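Local coordinates for protein evasin-3 (Rhipicephalus sanguineus, PDB 6I31) that binds host CXC chemokines, including CXCL8, as a salivary knottin and inhibits the interaction of CXCL8 with CXCR2, at residues C22-T27 with E32-C37. Sequence-based numbering, arbitrary orientation.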
loop_
_atom_site.group_PDB
_atom_site.type_symbol
_atom_site.label_atom_id
_atom_site.label_comp_id
_atom_site.label_asym_id
_atom_site.label_seq_id
_atom_site.Cartn_x
_atom_site.Cartn_y
_atom_site.Cartn_z
ATOM N N CYS A 22 -0.149 0.566 4.334
ATOM C CA CYS A 22 1.077 1.299 4.598
ATOM C C CYS A 22 1.007 1.838 6.051
ATOM O O CYS A 22 1.738 2.733 6.464
ATOM C CB CYS A 22 1.239 2.382 3.533
ATOM S SG CYS A 22 2.559 3.568 3.845
ATOM N N ASN A 23 0.097 1.207 6.835
ATOM C CA ASN A 23 -0.206 1.338 8.261
ATOM C C ASN A 23 -0.214 2.760 8.828
ATOM O O ASN A 23 0.476 3.036 9.813
ATOM C CB ASN A 23 0.764 0.442 9.074
ATOM C CG ASN A 23 0.717 -1.004 8.641
ATOM O OD1 ASN A 23 -0.308 -1.689 8.767
ATOM N ND2 ASN A 23 1.815 -1.481 8.083
ATOM N N LYS A 24 -1.054 3.643 8.272
ATOM C CA LYS A 24 -1.148 5.018 8.754
ATOM C C LYS A 24 -2.490 5.662 8.357
ATOM O O LYS A 24 -2.931 5.458 7.235
ATOM C CB LYS A 24 0.040 5.839 8.209
ATOM C CG LYS A 24 0.149 7.246 8.783
ATOM C CD LYS A 24 1.458 7.915 8.377
ATOM C CE LYS A 24 1.501 9.386 8.736
ATOM N NZ LYS A 24 1.065 9.667 10.131
ATOM N N ASN A 25 -3.114 6.445 9.264
ATOM C CA ASN A 25 -4.338 7.183 8.938
ATOM C C ASN A 25 -3.908 8.423 8.154
ATOM O O ASN A 25 -2.791 8.921 8.327
ATOM C CB ASN A 25 -5.095 7.664 10.205
ATOM C CG ASN A 25 -5.458 6.602 11.208
ATOM O OD1 ASN A 25 -5.777 6.891 12.362
ATOM N ND2 ASN A 25 -5.395 5.360 10.813
ATOM N N CYS A 26 -4.788 8.931 7.303
ATOM C CA CYS A 26 -4.492 10.116 6.523
ATOM C C CYS A 26 -5.774 10.876 6.244
ATOM O O CYS A 26 -6.879 10.324 6.338
ATOM C CB CYS A 26 -3.812 9.692 5.230
ATOM S SG CYS A 26 -4.776 8.483 4.297
ATOM N N THR A 27 -5.634 12.157 5.921
ATOM C CA THR A 27 -6.767 12.998 5.537
ATOM C C THR A 27 -6.404 13.593 4.202
ATOM O O THR A 27 -5.238 13.920 3.986
ATOM C CB THR A 27 -7.045 14.093 6.572
ATOM O OG1 THR A 27 -5.928 14.979 6.583
ATOM C CG2 THR A 27 -7.271 13.534 7.964
ATOM N N GLU A 32 0.036 13.625 4.025
ATOM C CA GLU A 32 0.240 12.776 5.192
ATOM C C GLU A 32 0.774 11.367 4.939
ATOM O O GLU A 32 1.262 10.743 5.878
ATOM C CB GLU A 32 -1.054 12.675 5.976
ATOM C CG GLU A 32 -1.021 13.353 7.324
ATOM C CD GLU A 32 -2.202 12.885 8.138
ATOM O OE1 GLU A 32 -3.337 13.325 7.845
ATOM O OE2 GLU A 32 -1.999 12.035 9.035
ATOM N N CYS A 33 0.674 10.843 3.724
ATOM C CA CYS A 33 1.158 9.485 3.516
ATOM C C CYS A 33 2.647 9.414 3.256
ATOM O O CYS A 33 3.178 10.313 2.606
ATOM C CB CYS A 33 0.362 8.777 2.428
ATOM S SG CYS A 33 -1.328 8.360 2.936
ATOM N N PRO A 34 3.327 8.332 3.695
ATOM C CA PRO A 34 4.757 8.186 3.360
ATOM C C PRO A 34 4.927 8.112 1.847
ATOM O O PRO A 34 4.013 7.723 1.130
ATOM C CB PRO A 34 5.149 6.857 4.017
ATOM C CG PRO A 34 4.115 6.620 5.064
ATOM C CD PRO A 34 2.847 7.163 4.458
ATOM N N GLU A 35 6.106 8.475 1.358
ATOM C CA GLU A 35 6.420 8.500 -0.075
ATOM C C GLU A 35 6.249 7.082 -0.636
ATOM O O GLU A 35 6.631 6.136 0.025
ATOM C CB GLU A 35 7.875 9.002 -0.244
ATOM C CG GLU A 35 8.107 10.392 0.369
ATOM C CD GLU A 35 8.515 10.518 1.836
ATOM O OE1 GLU A 35 8.316 9.567 2.633
ATOM O OE2 GLU A 35 9.052 11.594 2.186
ATOM N N GLY A 36 5.628 6.922 -1.798
ATOM C CA GLY A 36 5.397 5.567 -2.326
ATOM C C GLY A 36 4.080 4.947 -1.887
ATOM O O GLY A 36 3.736 3.824 -2.301
ATOM N N CYS A 37 3.350 5.681 -1.018
ATOM C CA CYS A 37 2.012 5.327 -0.539
ATOM C C CYS A 37 1.009 6.342 -1.030
ATOM O O CYS A 37 1.377 7.469 -1.366
ATOM C CB CYS A 37 1.976 5.243 0.981
ATOM S SG CYS A 37 3.205 4.103 1.658
HETATM O O HOH W 1 -2.906 12.450 3.533
#
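With chi1 at 170°, Cys-22 holds SG beside its own carbonyl carbon and points it at Cys-37, whose SG lies anti to the carbonyl carbon. The two sulfurs form a disulfide, chi3 77°. Pro-34 packs against this bridge, with Pro-34 CG 3.6 Å from Cys-22 SG. A type II turn from Pro-34 to Cys-37, closed by the bond from Cys-37 N to Pro-34 O, brings the second cysteine round.

At the other end, the extended Glu-32 side chain reaches past Cys-26 to Thr-27. Glu-32 OE1 takes two weak hydrogen bonds, from Thr-27 N at 3.2 Å and from Thr-27 OG1 at 3.3 Å. The stronger hydrogen-bond partner of Thr-27 OG1 is Gln-30 NE2. A water links Thr-27 O to Glu-32 N. Lys-24 crosses Glu-32 at about a right angle, and Lys-24 NZ lies 4.0 Å from Glu-32 OE2, too far for a salt bridge. An alanine in place of Glu-32 would probably leave Thr-27 N without this acceptor and Lys-24 without its nearby negative charge. Between the two ends, Cys-26 CB lies 3.6 Å from Cys-33 SG.

These cysteines belong to different bridges, Cys-26 with Cys-39 and Cys-33 with Cys-50, and the three close-set disulfides form the knottin core. The 32-37 loop lies along one side of strand 24-27, which pairs antiparallel with strand 47-55, and leads into strand 38-40.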